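Local coordinates for BRIC1 (Synthetic construct, PDB 6FF6), which is of unknown function but was computationally designed as a corrugated repeat protein with a novel, all-helical architecture, at residues H185-L190 with N207-T212; S63-A68 with Y78-M83; L44-P49 with D100-F105. All blocks are in the same frame, centred on the assembly; numbering follows the deposited sequence.

Contact 1: residues H185-L190 with N207-T212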
ATOM      1  N   HIS A 185       3.846  24.744  -3.798  1.00109.53           N
ATOM      2  CA  HIS A 185       2.533  25.337  -3.531  1.00113.67           C
ATOM      3  C   HIS A 185       2.428  26.759  -4.041  1.00120.72           C
ATOM      4  O   HIS A 185       1.416  27.113  -4.650  1.00123.00           O
ATOM      5  CB  HIS A 185       2.165  25.314  -2.047  1.00116.09           C
ATOM      6  CG  HIS A 185       0.679  25.341  -1.802  1.00123.14           C
ATOM      7  ND1 HIS A 185      -0.240  25.352  -2.852  1.00127.07           N
ATOM      8  CD2 HIS A 185      -0.005  25.270  -0.635  1.00127.30           C
ATOM      9  CE1 HIS A 185      -1.438  25.314  -2.287  1.00129.69           C
ATOM     10  NE2 HIS A 185      -1.350  25.265  -0.956  1.00130.16           N
ATOM     11  N   LEU A 186       3.463  27.579  -3.787  1.00116.34           N
ATOM     12  CA  LEU A 186       3.492  28.957  -4.250  1.00116.72           C
ATOM     13  C   LEU A 186       3.448  29.045  -5.765  1.00122.58           C
ATOM     14  O   LEU A 186       2.739  29.902  -6.293  1.00124.45           O
ATOM     15  CB  LEU A 186       4.702  29.694  -3.703  1.00115.27           C
ATOM     16  CG  LEU A 186       4.637  30.052  -2.234  1.00120.12           C
ATOM     17  CD1 LEU A 186       5.957  30.549  -1.756  1.00119.55           C
ATOM     18  CD2 LEU A 186       3.579  31.105  -1.958  1.00124.10           C
ATOM     19  N   MET A 187       4.174  28.152  -6.463  1.00118.14           N
ATOM     20  CA  MET A 187       4.178  28.118  -7.917  1.00119.36           C
ATOM     21  C   MET A 187       2.802  27.627  -8.406  1.00128.36           C
ATOM     22  O   MET A 187       2.267  28.174  -9.368  1.00130.08           O
ATOM     23  CB  MET A 187       5.312  27.221  -8.419  1.00120.13           C
ATOM     24  CG  MET A 187       5.436  27.155  -9.913  1.00125.54           C
ATOM     25  SD  MET A 187       6.871  26.148 -10.327  1.00129.27           S
ATOM     26  CE  MET A 187       6.872  26.256 -12.026  1.00128.01           C
ATOM     27  N   GLU A 188       2.212  26.636  -7.706  1.00126.51           N
ATOM     28  CA  GLU A 188       0.899  26.072  -8.021  1.00129.31           C
ATOM     29  C   GLU A 188      -0.187  27.137  -8.036  1.00137.19           C
ATOM     30  O   GLU A 188      -0.978  27.170  -8.972  1.00140.26           O
ATOM     31  CB  GLU A 188       0.538  24.963  -7.027  1.00130.57           C
ATOM     32  CG  GLU A 188      -0.756  24.242  -7.347  1.00144.65           C
ATOM     33  CD  GLU A 188      -1.307  23.373  -6.239  1.00172.05           C
ATOM     34  OE1 GLU A 188      -0.878  23.538  -5.077  1.00161.70           O
ATOM     35  OE2 GLU A 188      -2.184  22.531  -6.529  1.00179.22           O
ATOM     36  N   ASN A 189      -0.237  27.992  -7.010  1.00134.00           N
ATOM     37  CA  ASN A 189      -1.222  29.069  -6.940  1.00137.44           C
ATOM     38  C   ASN A 189      -1.104  30.017  -8.142  1.00144.53           C
ATOM     39  O   ASN A 189      -2.127  30.394  -8.718  1.00147.40           O
ATOM     40  CB  ASN A 189      -1.118  29.816  -5.611  1.00136.98           C
ATOM     41  CG  ASN A 189      -1.654  29.044  -4.431  1.00149.73           C
ATOM     42  OD1 ASN A 189      -2.492  28.136  -4.553  1.00145.20           O
ATOM     43  ND2 ASN A 189      -1.191  29.402  -3.252  1.00138.40           N
ATOM     44  N   LEU A 190       0.148  30.340  -8.548  1.00140.01           N
ATOM     45  CA  LEU A 190       0.463  31.160  -9.723  1.00141.30           C
ATOM     46  C   LEU A 190       0.040  30.420 -10.995  1.00146.84           C
ATOM     47  O   LEU A 190      -0.527  31.037 -11.894  1.00149.91           O
ATOM     48  CB  LEU A 190       1.965  31.512  -9.779  1.00139.10           C
ATOM     49  CG  LEU A 190       2.490  32.450  -8.678  1.00142.86           C
ATOM     50  CD1 LEU A 190       3.999  32.504  -8.676  1.00140.93           C
ATOM     51  CD2 LEU A 190       1.974  33.835  -8.864  1.00148.57           C
ATOM     52  N   ASN A 207      10.779  32.459 -16.840  1.00125.73           N
ATOM     53  CA  ASN A 207      12.141  32.241 -16.347  1.00124.12           C
ATOM     54  C   ASN A 207      12.188  32.105 -14.831  1.00122.65           C
ATOM     55  O   ASN A 207      13.105  31.466 -14.308  1.00121.04           O
ATOM     56  CB  ASN A 207      13.068  33.356 -16.811  1.00128.59           C
ATOM     57  CG  ASN A 207      13.432  33.240 -18.263  1.00132.06           C
ATOM     58  OD1 ASN A 207      13.314  32.165 -18.875  1.00115.60           O
ATOM     59  ND2 ASN A 207      13.890  34.346 -18.834  1.00119.15           N
ATOM     60  N   LEU A 208      11.217  32.717 -14.126  1.00116.37           N
ATOM     61  CA  LEU A 208      11.148  32.581 -12.681  1.00112.78           C
ATOM     62  C   LEU A 208      10.658  31.179 -12.358  1.00112.40           C
ATOM     63  O   LEU A 208      11.154  30.560 -11.417  1.00110.07           O
ATOM     64  CB  LEU A 208      10.266  33.655 -12.024  1.00113.35           C
ATOM     65  CG  LEU A 208      10.325  33.677 -10.472  1.00115.45           C
ATOM     66  CD1 LEU A 208      11.765  33.823  -9.947  1.00114.78           C
ATOM     67  CD2 LEU A 208       9.449  34.754  -9.907  1.00118.43           C
ATOM     68  N   PHE A 209       9.709  30.676 -13.174  1.00108.17           N
ATOM     69  CA  PHE A 209       9.148  29.328 -13.102  1.00105.21           C
ATOM     70  C   PHE A 209      10.224  28.279 -13.396  1.00108.81           C
ATOM     71  O   PHE A 209      10.291  27.266 -12.695  1.00108.05           O
ATOM     72  CB  PHE A 209       7.939  29.192 -14.033  1.00107.74           C
ATOM     73  CG  PHE A 209       6.648  29.828 -13.558  1.00110.39           C
ATOM     74  CD1 PHE A 209       6.415  30.057 -12.201  1.00113.35           C
ATOM     75  CD2 PHE A 209       5.637  30.146 -14.457  1.00115.52           C
ATOM     76  CE1 PHE A 209       5.200  30.614 -11.756  1.00115.52           C
ATOM     77  CE2 PHE A 209       4.419  30.691 -14.010  1.00120.19           C
ATOM     78  CZ  PHE A 209       4.211  30.923 -12.662  1.00117.09           C
ATOM     79  N   LEU A 210      11.101  28.543 -14.377  1.00107.18           N
ATOM     80  CA  LEU A 210      12.236  27.676 -14.712  1.00107.71           C
ATOM     81  C   LEU A 210      13.250  27.658 -13.557  1.00109.46           C
ATOM     82  O   LEU A 210      13.814  26.610 -13.238  1.00108.06           O
ATOM     83  CB  LEU A 210      12.892  28.153 -16.033  1.00111.65           C
ATOM     84  CG  LEU A 210      14.294  27.601 -16.451  1.00118.46           C
ATOM     85  CD1 LEU A 210      14.180  26.300 -17.241  1.00119.14           C
ATOM     86  CD2 LEU A 210      15.056  28.628 -17.303  1.00124.11           C
ATOM     87  N   GLU A 211      13.460  28.822 -12.926  1.00106.77           N
ATOM     88  CA  GLU A 211      14.379  28.996 -11.809  1.00105.76           C
ATOM     89  C   GLU A 211      13.834  28.232 -10.612  1.00104.39           C
ATOM     90  O   GLU A 211      14.597  27.508  -9.958  1.00102.59           O
ATOM     91  CB  GLU A 211      14.529  30.476 -11.504  1.00109.47           C
ATOM     92  CG  GLU A 211      15.865  30.851 -10.897  1.00127.02           C
ATOM     93  CD  GLU A 211      16.030  32.347 -10.707  1.00156.98           C
ATOM     94  OE1 GLU A 211      15.052  33.008 -10.285  1.00151.74           O
ATOM     95  OE2 GLU A 211      17.141  32.861 -10.975  1.00157.39           O
ATOM     96  N   THR A 212      12.494  28.339 -10.377  1.00 98.38           N
ATOM     97  CA  THR A 212      11.759  27.587  -9.343  1.00 95.39           C
ATOM     98  C   THR A 212      11.992  26.090  -9.583  1.00 97.28           C
ATOM     99  O   THR A 212      12.364  25.401  -8.631  1.00 95.02           O
ATOM    100  CB  THR A 212      10.252  27.942  -9.327  1.00100.49           C
ATOM    101  OG1 THR A 212      10.089  29.346  -9.189  1.00104.12           O
ATOM    102  CG2 THR A 212       9.509  27.291  -8.197  1.00 95.47           C
TER
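Thr212 grips one carbonyl oxygen with two of its own atoms while turning its methyl toward Met187. Leu208 O receives the backbone bond from Thr212 N at 2.8 Å and, from the opposite face of its plane, a second bond from Thr212 OG1, also at 2.8 Å. With OG1 set beside the backbone N (chi1 -55°), the hydroxyl is spent within its own helix, and CG2 is left to meet Met187 SD at 3.6 Å. Met187 reaches across fully extended and passes the Phe209 side chain at a slant, with CG 3.8 Å from Phe209 CD1 and CE 3.7 Å from Phe209 CB. Its sulfur stands 5.3 Å from the centroid of the Phe209 ring and 47° off the ring normal, an oblique Met-aromatic contact. Leu190 approaches the same ring differently, at its edge, with CB in plane and 3.7 Å from Phe209 CZ. No hydrogen bond spans the segments, so apolar and sulfur contacts join two roughly antiparallel segments, whose axes approach to 11.2 Å at 152°. Helix 125-146 closes over the pair with Met141 on Met187 and Leu145 on Phe209, helix 231-247 places Ile237 and Leu241 on Thr212, and Glu188 turns away to bond His166 and Lys169 of helix 155-174.

Contact 2: residues S63-A68 with Y78-M83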
ATOM      1  N   SER A  63     -10.711   1.387  19.674  1.00 87.17           N
ATOM      2  CA  SER A  63     -10.264   2.657  19.109  1.00 89.62           C
ATOM      3  C   SER A  63      -9.240   2.455  17.977  1.00 94.43           C
ATOM      4  O   SER A  63      -9.378   3.056  16.909  1.00 96.91           O
ATOM      5  CB  SER A  63      -9.695   3.562  20.188  1.00 93.28           C
ATOM      6  OG  SER A  63     -10.716   3.923  21.103  1.00107.23           O
ATOM      7  N   ILE A  64      -8.246   1.592  18.199  1.00 88.42           N
ATOM      8  CA  ILE A  64      -7.239   1.283  17.195  1.00 88.63           C
ATOM      9  C   ILE A  64      -7.874   0.642  15.935  1.00 98.11           C
ATOM     10  O   ILE A  64      -7.483   1.003  14.818  1.00101.88           O
ATOM     11  CB  ILE A  64      -6.113   0.423  17.800  1.00 88.68           C
ATOM     12  CG1 ILE A  64      -5.307   1.241  18.828  1.00 88.32           C
ATOM     13  CG2 ILE A  64      -5.208  -0.149  16.699  1.00 90.33           C
ATOM     14  CD1 ILE A  64      -4.484   0.455  19.747  1.00 89.09           C
ATOM     15  N   LYS A  65      -8.856  -0.272  16.111  1.00 93.27           N
ATOM     16  CA  LYS A  65      -9.582  -0.922  15.016  1.00 94.14           C
ATOM     17  C   LYS A  65     -10.205   0.109  14.078  1.00102.42           C
ATOM     18  O   LYS A  65     -10.089  -0.034  12.864  1.00105.19           O
ATOM     19  CB  LYS A  65     -10.681  -1.829  15.585  1.00 97.11           C
ATOM     20  CG  LYS A  65     -11.446  -2.653  14.553  1.00110.25           C
ATOM     21  CD  LYS A  65     -12.953  -2.374  14.585  1.00121.69           C
ATOM     22  CE  LYS A  65     -13.691  -2.945  15.774  1.00126.25           C
ATOM     23  NZ  LYS A  65     -15.133  -3.173  15.478  1.00138.99           N
ATOM     24  N   GLY A  66     -10.870   1.113  14.647  1.00100.35           N
ATOM     25  CA  GLY A  66     -11.520   2.181  13.898  1.00104.77           C
ATOM     26  C   GLY A  66     -10.576   2.897  12.955  1.00111.55           C
ATOM     27  O   GLY A  66     -10.869   3.022  11.758  1.00115.03           O
ATOM     28  N   GLY A  67      -9.431   3.328  13.493  1.00105.40           N
ATOM     29  CA  GLY A  67      -8.386   3.993  12.723  1.00105.83           C
ATOM     30  C   GLY A  67      -7.798   3.094  11.654  1.00106.85           C
ATOM     31  O   GLY A  67      -7.623   3.515  10.509  1.00109.11           O
ATOM     32  N   ALA A  68      -7.520   1.838  12.017  1.00100.15           N
ATOM     33  CA  ALA A  68      -6.977   0.838  11.097  1.00100.17           C
ATOM     34  C   ALA A  68      -7.921   0.635   9.894  1.00111.50           C
ATOM     35  O   ALA A  68      -7.461   0.643   8.749  1.00113.55           O
ATOM     36  CB  ALA A  68      -6.731  -0.473  11.814  1.00 96.50           C
ATOM     37  N   TYR A  78      -6.827  -6.987  11.219  1.00 86.94           N
ATOM     38  CA  TYR A  78      -6.904  -8.403  11.518  1.00 86.44           C
ATOM     39  C   TYR A  78      -6.324  -8.751  12.895  1.00 86.23           C
ATOM     40  O   TYR A  78      -6.957  -9.479  13.658  1.00 83.83           O
ATOM     41  CB  TYR A  78      -6.283  -9.215  10.376  1.00 90.75           C
ATOM     42  CG  TYR A  78      -7.286  -9.512   9.271  1.00 97.60           C
ATOM     43  CD1 TYR A  78      -8.269 -10.488   9.433  1.00102.12           C
ATOM     44  CD2 TYR A  78      -7.257  -8.812   8.067  1.00101.55           C
ATOM     45  CE1 TYR A  78      -9.198 -10.763   8.424  1.00107.18           C
ATOM     46  CE2 TYR A  78      -8.174  -9.086   7.044  1.00107.47           C
ATOM     47  CZ  TYR A  78      -9.148 -10.058   7.229  1.00118.18           C
ATOM     48  OH  TYR A  78     -10.067 -10.324   6.232  1.00125.03           O
ATOM     49  N   ALA A  79      -5.180  -8.173  13.232  1.00 83.94           N
ATOM     50  CA  ALA A  79      -4.523  -8.311  14.548  1.00 82.69           C
ATOM     51  C   ALA A  79      -5.417  -7.767  15.677  1.00 86.28           C
ATOM     52  O   ALA A  79      -5.457  -8.365  16.752  1.00 85.87           O
ATOM     53  CB  ALA A  79      -3.187  -7.563  14.554  1.00 82.95           C
ATOM     54  N   VAL A  80      -6.133  -6.652  15.429  1.00 82.82           N
ATOM     55  CA  VAL A  80      -7.025  -6.030  16.405  1.00 82.34           C
ATOM     56  C   VAL A  80      -8.286  -6.869  16.566  1.00 86.29           C
ATOM     57  O   VAL A  80      -8.688  -7.120  17.705  1.00 84.18           O
ATOM     58  CB  VAL A  80      -7.354  -4.562  16.049  1.00 87.64           C
ATOM     59  CG1 VAL A  80      -8.301  -3.957  17.058  1.00 86.93           C
ATOM     60  CG2 VAL A  80      -6.094  -3.728  15.966  1.00 87.49           C
ATOM     61  N   GLU A  81      -8.899  -7.328  15.445  1.00 86.24           N
ATOM     62  CA  GLU A  81     -10.109  -8.180  15.470  1.00 88.07           C
ATOM     63  C   GLU A  81      -9.854  -9.396  16.355  1.00 90.72           C
ATOM     64  O   GLU A  81     -10.708  -9.789  17.142  1.00 92.12           O
ATOM     65  CB  GLU A  81     -10.478  -8.697  14.066  1.00 92.56           C
ATOM     66  CG  GLU A  81     -11.062  -7.693  13.081  1.00113.25           C
ATOM     67  CD  GLU A  81     -11.364  -8.276  11.702  1.00153.76           C
ATOM     68  OE1 GLU A  81     -11.969  -9.374  11.659  1.00168.95           O
ATOM     69  OE2 GLU A  81     -11.015  -7.649  10.670  1.00140.83           O
ATOM     70  N   LEU A  82      -8.668  -9.976  16.226  1.00 85.21           N
ATOM     71  CA  LEU A  82      -8.264 -11.156  16.953  1.00 85.45           C
ATOM     72  C   LEU A  82      -8.170 -10.902  18.411  1.00 86.38           C
ATOM     73  O   LEU A  82      -8.741 -11.665  19.172  1.00 87.43           O
ATOM     74  CB  LEU A  82      -6.962 -11.692  16.375  1.00 86.56           C
ATOM     75  CG  LEU A  82      -6.599 -13.137  16.634  1.00 94.00           C
ATOM     76  CD1 LEU A  82      -7.593 -14.089  16.009  1.00 97.65           C
ATOM     77  CD2 LEU A  82      -5.273 -13.418  16.024  1.00 99.63           C
ATOM     78  N   MET A  83      -7.544  -9.797  18.823  1.00 81.54           N
ATOM     79  CA  MET A  83      -7.502  -9.473  20.240  1.00 79.31           C
ATOM     80  C   MET A  83      -8.924  -9.154  20.761  1.00 80.41           C
ATOM     81  O   MET A  83      -9.343  -9.661  21.795  1.00 78.60           O
ATOM     82  CB  MET A  83      -6.523  -8.348  20.567  1.00 80.90           C
ATOM     83  CG  MET A  83      -6.463  -8.085  22.073  1.00 86.76           C
ATOM     84  SD  MET A  83      -4.825  -7.815  22.698  1.00 93.94           S
ATOM     85  CE  MET A  83      -5.126  -7.870  24.339  1.00 92.13           C
TER
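Val80 divides its two methyls between neighbouring residues of helix 51-71. With CG1 anti to the backbone N (chi1 179°), that methyl reaches Lys65 CB at 3.5 Å, while CG2 meets Ile64 CG2 at 3.8 Å, the two branched side chains standing at about a right angle. Because small groups do the touching, the backbones come close: Lys65 CA and Val80 CA are 5.9 Å apart. Beyond its first carbons Lys65 bends out of the contact, and its NZ makes a long, weak ion pair with Glu84 OE1. The next shell is apolar on the inner side, with Met112 of helix 99-121 against Val80 and both Leu33 and Leu34 of helix 23-42 against Ile64. On the outer face of helix 74-92, Tyr78 meets the ring of Phe167 of the second subunit, and Ala79 packs on Met133 of that subunit. This pairing of consecutive helices belongs to a bundle related in sequence to Hpt domains. No hydrogen bond links the segments, so the cohesion is that of buried methyls and a methylene, while the lysine lends its aliphatic root and carries its charge away from them.

Contact 3: residues L44-P49 with D100-F105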
ATOM      1  N   LEU A  44      -3.691  -7.354  35.201  1.00 95.57           N
ATOM      2  CA  LEU A  44      -4.739  -8.364  35.253  1.00 96.69           C
ATOM      3  C   LEU A  44      -4.410  -9.404  36.297  1.00110.75           C
ATOM      4  O   LEU A  44      -3.240  -9.813  36.393  1.00112.69           O
ATOM      5  CB  LEU A  44      -4.890  -9.069  33.899  1.00 92.63           C
ATOM      6  CG  LEU A  44      -5.635  -8.315  32.823  1.00 93.27           C
ATOM      7  CD1 LEU A  44      -5.425  -8.969  31.494  1.00 90.45           C
ATOM      8  CD2 LEU A  44      -7.130  -8.259  33.130  1.00 96.50           C
ATOM      9  N   VAL A  45      -5.444  -9.833  37.078  1.00112.00           N
ATOM     10  CA  VAL A  45      -5.314 -10.887  38.072  1.00116.54           C
ATOM     11  C   VAL A  45      -5.800 -12.160  37.377  1.00120.44           C
ATOM     12  O   VAL A  45      -6.975 -12.247  37.032  1.00118.13           O
ATOM     13  CB  VAL A  45      -6.042 -10.610  39.424  1.00125.73           C
ATOM     14  CG1 VAL A  45      -5.722 -11.699  40.460  1.00130.28           C
ATOM     15  CG2 VAL A  45      -5.682  -9.231  39.974  1.00126.83           C
ATOM     16  N   PRO A  46      -4.888 -13.127  37.115  1.00120.62           N
ATOM     17  CA  PRO A  46      -5.290 -14.368  36.405  1.00121.89           C
ATOM     18  C   PRO A  46      -6.447 -15.174  37.017  1.00134.08           C
ATOM     19  O   PRO A  46      -7.265 -15.733  36.281  1.00132.77           O
ATOM     20  CB  PRO A  46      -4.002 -15.204  36.377  1.00125.12           C
ATOM     21  CG  PRO A  46      -2.894 -14.238  36.633  1.00128.43           C
ATOM     22  CD  PRO A  46      -3.449 -13.127  37.455  1.00123.98           C
ATOM     23  N   GLU A  47      -6.505 -15.244  38.352  1.00138.80           N
ATOM     24  CA  GLU A  47      -7.537 -16.002  39.040  1.00144.72           C
ATOM     25  C   GLU A  47      -8.886 -15.281  39.064  1.00152.50           C
ATOM     26  O   GLU A  47      -9.924 -15.926  38.888  1.00154.40           O
ATOM     27  CB  GLU A  47      -7.072 -16.371  40.448  1.00152.09           C
ATOM     28  CG  GLU A  47      -5.926 -17.367  40.451  1.00162.25           C
ATOM     29  CD  GLU A  47      -5.768 -18.149  41.739  1.00184.19           C
ATOM     30  OE1 GLU A  47      -6.797 -18.586  42.302  1.00176.32           O
ATOM     31  OE2 GLU A  47      -4.612 -18.340  42.178  1.00178.06           O
ATOM     32  N   SER A  48      -8.870 -13.953  39.287  1.00149.45           N
ATOM     33  CA  SER A  48     -10.078 -13.129  39.361  1.00150.10           C
ATOM     34  C   SER A  48      -9.835 -11.800  38.649  1.00150.71           C
ATOM     35  O   SER A  48      -9.531 -10.799  39.310  1.00151.74           O
ATOM     36  CB  SER A  48     -10.485 -12.902  40.817  1.00159.82           C
ATOM     37  OG  SER A  48     -11.414 -13.868  41.283  1.00172.42           O
ATOM     38  N   PRO A  49      -9.926 -11.772  37.296  1.00143.25           N
ATOM     39  CA  PRO A  49      -9.657 -10.515  36.572  1.00139.16           C
ATOM     40  C   PRO A  49     -10.733  -9.468  36.759  1.00143.67           C
ATOM     41  O   PRO A  49     -11.907  -9.776  37.002  1.00144.97           O
ATOM     42  CB  PRO A  49      -9.544 -10.949  35.116  1.00136.69           C
ATOM     43  CG  PRO A  49     -10.382 -12.175  35.038  1.00143.53           C
ATOM     44  CD  PRO A  49     -10.245 -12.874  36.366  1.00143.69           C
ATOM     45  N   ASP A 100      -0.958 -18.263  30.830  1.00103.45           N
ATOM     46  CA  ASP A 100      -0.726 -18.560  29.407  1.00101.10           C
ATOM     47  C   ASP A 100      -1.552 -17.631  28.502  1.00 96.05           C
ATOM     48  O   ASP A 100      -1.015 -17.076  27.545  1.00 92.77           O
ATOM     49  CB  ASP A 100      -1.037 -20.045  29.057  1.00107.40           C
ATOM     50  CG  ASP A 100      -0.581 -21.139  30.029  1.00132.61           C
ATOM     51  OD1 ASP A 100      -1.057 -21.147  31.198  1.00136.12           O
ATOM     52  OD2 ASP A 100       0.180 -22.032  29.599  1.00144.39           O
ATOM     53  N   ILE A 101      -2.849 -17.472  28.820  1.00 89.79           N
ATOM     54  CA  ILE A 101      -3.799 -16.645  28.082  1.00 85.83           C
ATOM     55  C   ILE A 101      -3.403 -15.204  28.139  1.00 88.00           C
ATOM     56  O   ILE A 101      -3.401 -14.538  27.107  1.00 85.55           O
ATOM     57  CB  ILE A 101      -5.242 -16.923  28.550  1.00 90.21           C
ATOM     58  CG1 ILE A 101      -5.672 -18.290  27.987  1.00 94.76           C
ATOM     59  CG2 ILE A 101      -6.207 -15.828  28.105  1.00 85.67           C
ATOM     60  CD1 ILE A 101      -6.721 -19.005  28.741  1.00115.33           C
ATOM     61  N   ILE A 102      -2.972 -14.746  29.316  1.00 86.00           N
ATOM     62  CA  ILE A 102      -2.486 -13.381  29.484  1.00 84.27           C
ATOM     63  C   ILE A 102      -1.217 -13.151  28.626  1.00 89.28           C
ATOM     64  O   ILE A 102      -1.089 -12.096  27.999  1.00 88.41           O
ATOM     65  CB  ILE A 102      -2.331 -13.019  30.988  1.00 88.90           C
ATOM     66  CG1 ILE A 102      -3.739 -12.970  31.657  1.00 89.88           C
ATOM     67  CG2 ILE A 102      -1.629 -11.670  31.157  1.00 87.47           C
ATOM     68  CD1 ILE A 102      -3.797 -12.948  33.184  1.00101.55           C
ATOM     69  N   ASN A 103      -0.331 -14.155  28.536  1.00 87.02           N
ATOM     70  CA  ASN A 103       0.866 -14.057  27.701  1.00 86.69           C
ATOM     71  C   ASN A 103       0.494 -13.961  26.236  1.00 89.49           C
ATOM     72  O   ASN A 103       1.155 -13.222  25.491  1.00 88.64           O
ATOM     73  CB  ASN A 103       1.800 -15.230  27.923  1.00 90.76           C
ATOM     74  CG  ASN A 103       2.532 -15.178  29.229  1.00122.46           C
ATOM     75  OD1 ASN A 103       2.775 -14.102  29.796  1.00117.78           O
ATOM     76  ND2 ASN A 103       2.913 -16.348  29.728  1.00119.92           N
ATOM     77  N   LEU A 104      -0.571 -14.684  25.822  1.00 84.93           N
ATOM     78  CA  LEU A 104      -1.089 -14.640  24.456  1.00 83.38           C
ATOM     79  C   LEU A 104      -1.606 -13.223  24.150  1.00 85.46           C
ATOM     80  O   LEU A 104      -1.335 -12.697  23.070  1.00 85.01           O
ATOM     81  CB  LEU A 104      -2.238 -15.631  24.300  1.00 85.26           C
ATOM     82  CG  LEU A 104      -2.107 -16.661  23.230  1.00 92.91           C
ATOM     83  CD1 LEU A 104      -3.121 -17.750  23.452  1.00 96.76           C
ATOM     84  CD2 LEU A 104      -2.288 -16.050  21.849  1.00 93.97           C
ATOM     85  N   PHE A 105      -2.317 -12.601  25.120  1.00 80.49           N
ATOM     86  CA  PHE A 105      -2.831 -11.244  25.032  1.00 76.91           C
ATOM     87  C   PHE A 105      -1.692 -10.278  24.867  1.00 79.90           C
ATOM     88  O   PHE A 105      -1.797  -9.337  24.084  1.00 80.69           O
ATOM     89  CB  PHE A 105      -3.652 -10.889  26.276  1.00 78.88           C
ATOM     90  CG  PHE A 105      -5.089 -11.356  26.287  1.00 80.77           C
ATOM     91  CD1 PHE A 105      -5.884 -11.253  25.155  1.00 83.67           C
ATOM     92  CD2 PHE A 105      -5.666 -11.857  27.442  1.00 84.56           C
ATOM     93  CE1 PHE A 105      -7.224 -11.653  25.185  1.00 85.64           C
ATOM     94  CE2 PHE A 105      -7.004 -12.277  27.459  1.00 87.11           C
ATOM     95  CZ  PHE A 105      -7.759 -12.211  26.320  1.00 84.03           C
TER
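Ile102 extends its CD1 methyl onto the ring of Pro46, where it sits 3.8 Å from Pro46 CG and 3.8 Å from Pro46 CA. The isoleucine arm stands at about a right angle to the proline side chain, and the methyl meets the CA-CB-CG side of the ring. The same CD1 also lies 4.1 Å from Leu44 CB, bridging two residues of the loop that follows helix 23-42. Its reach comes from an outstretched arm: CG1 is anti to the carbonyl carbon and CD1 continues the line with chi2 at 166°. Across this arm Pro46 CA and Ile102 CA are 7.5 Å apart. Beneath this seam Leu44 turns its side chain into the bundle, against Leu54 and Ile57 of helix 51-71. One turn further along helix 99-121, Phe105 points the same general way but packs on Met86, Leu87 and Ala90 of helix 74-92. The contact joins the 44-49 loop to the start of helix 99-121, with Leu97 of the preceding loop touching Ile102, Phe105 and Pro49, at one end of the four-helix bundle. Its chemistry is wholly aliphatic, with no hydrogen bond between the segments. Between these segments, apolar burial rather than directional bonding probably does the holding, and the partly exposed Pro46 and Ile102 form the margin of a core that Leu44 enters.

How the contacts relate
From the N terminus, contact 3 opens first, in the loop after helix 23-42, and closes on helix 99-121. Contact 2 is nested within that loop and closes the short turn between helices 51-71 and 74-92. These two touch: Met83 CE lies 3.6 Å from Phe105 CD1, so both belong to one packed core, with centres about 20 Å apart. Contact 1 follows in series, in the second Hpt-like range, closing the connection between helices 178-196 and 203-224. It lies on the opposite side of the chain's centre, its own centre about 44 Å from that of contact 2 and about 61 Å from that of contact 3. Contacts 2 and 3 thus tie together parts of the first range, and contact 1 two helices of the second.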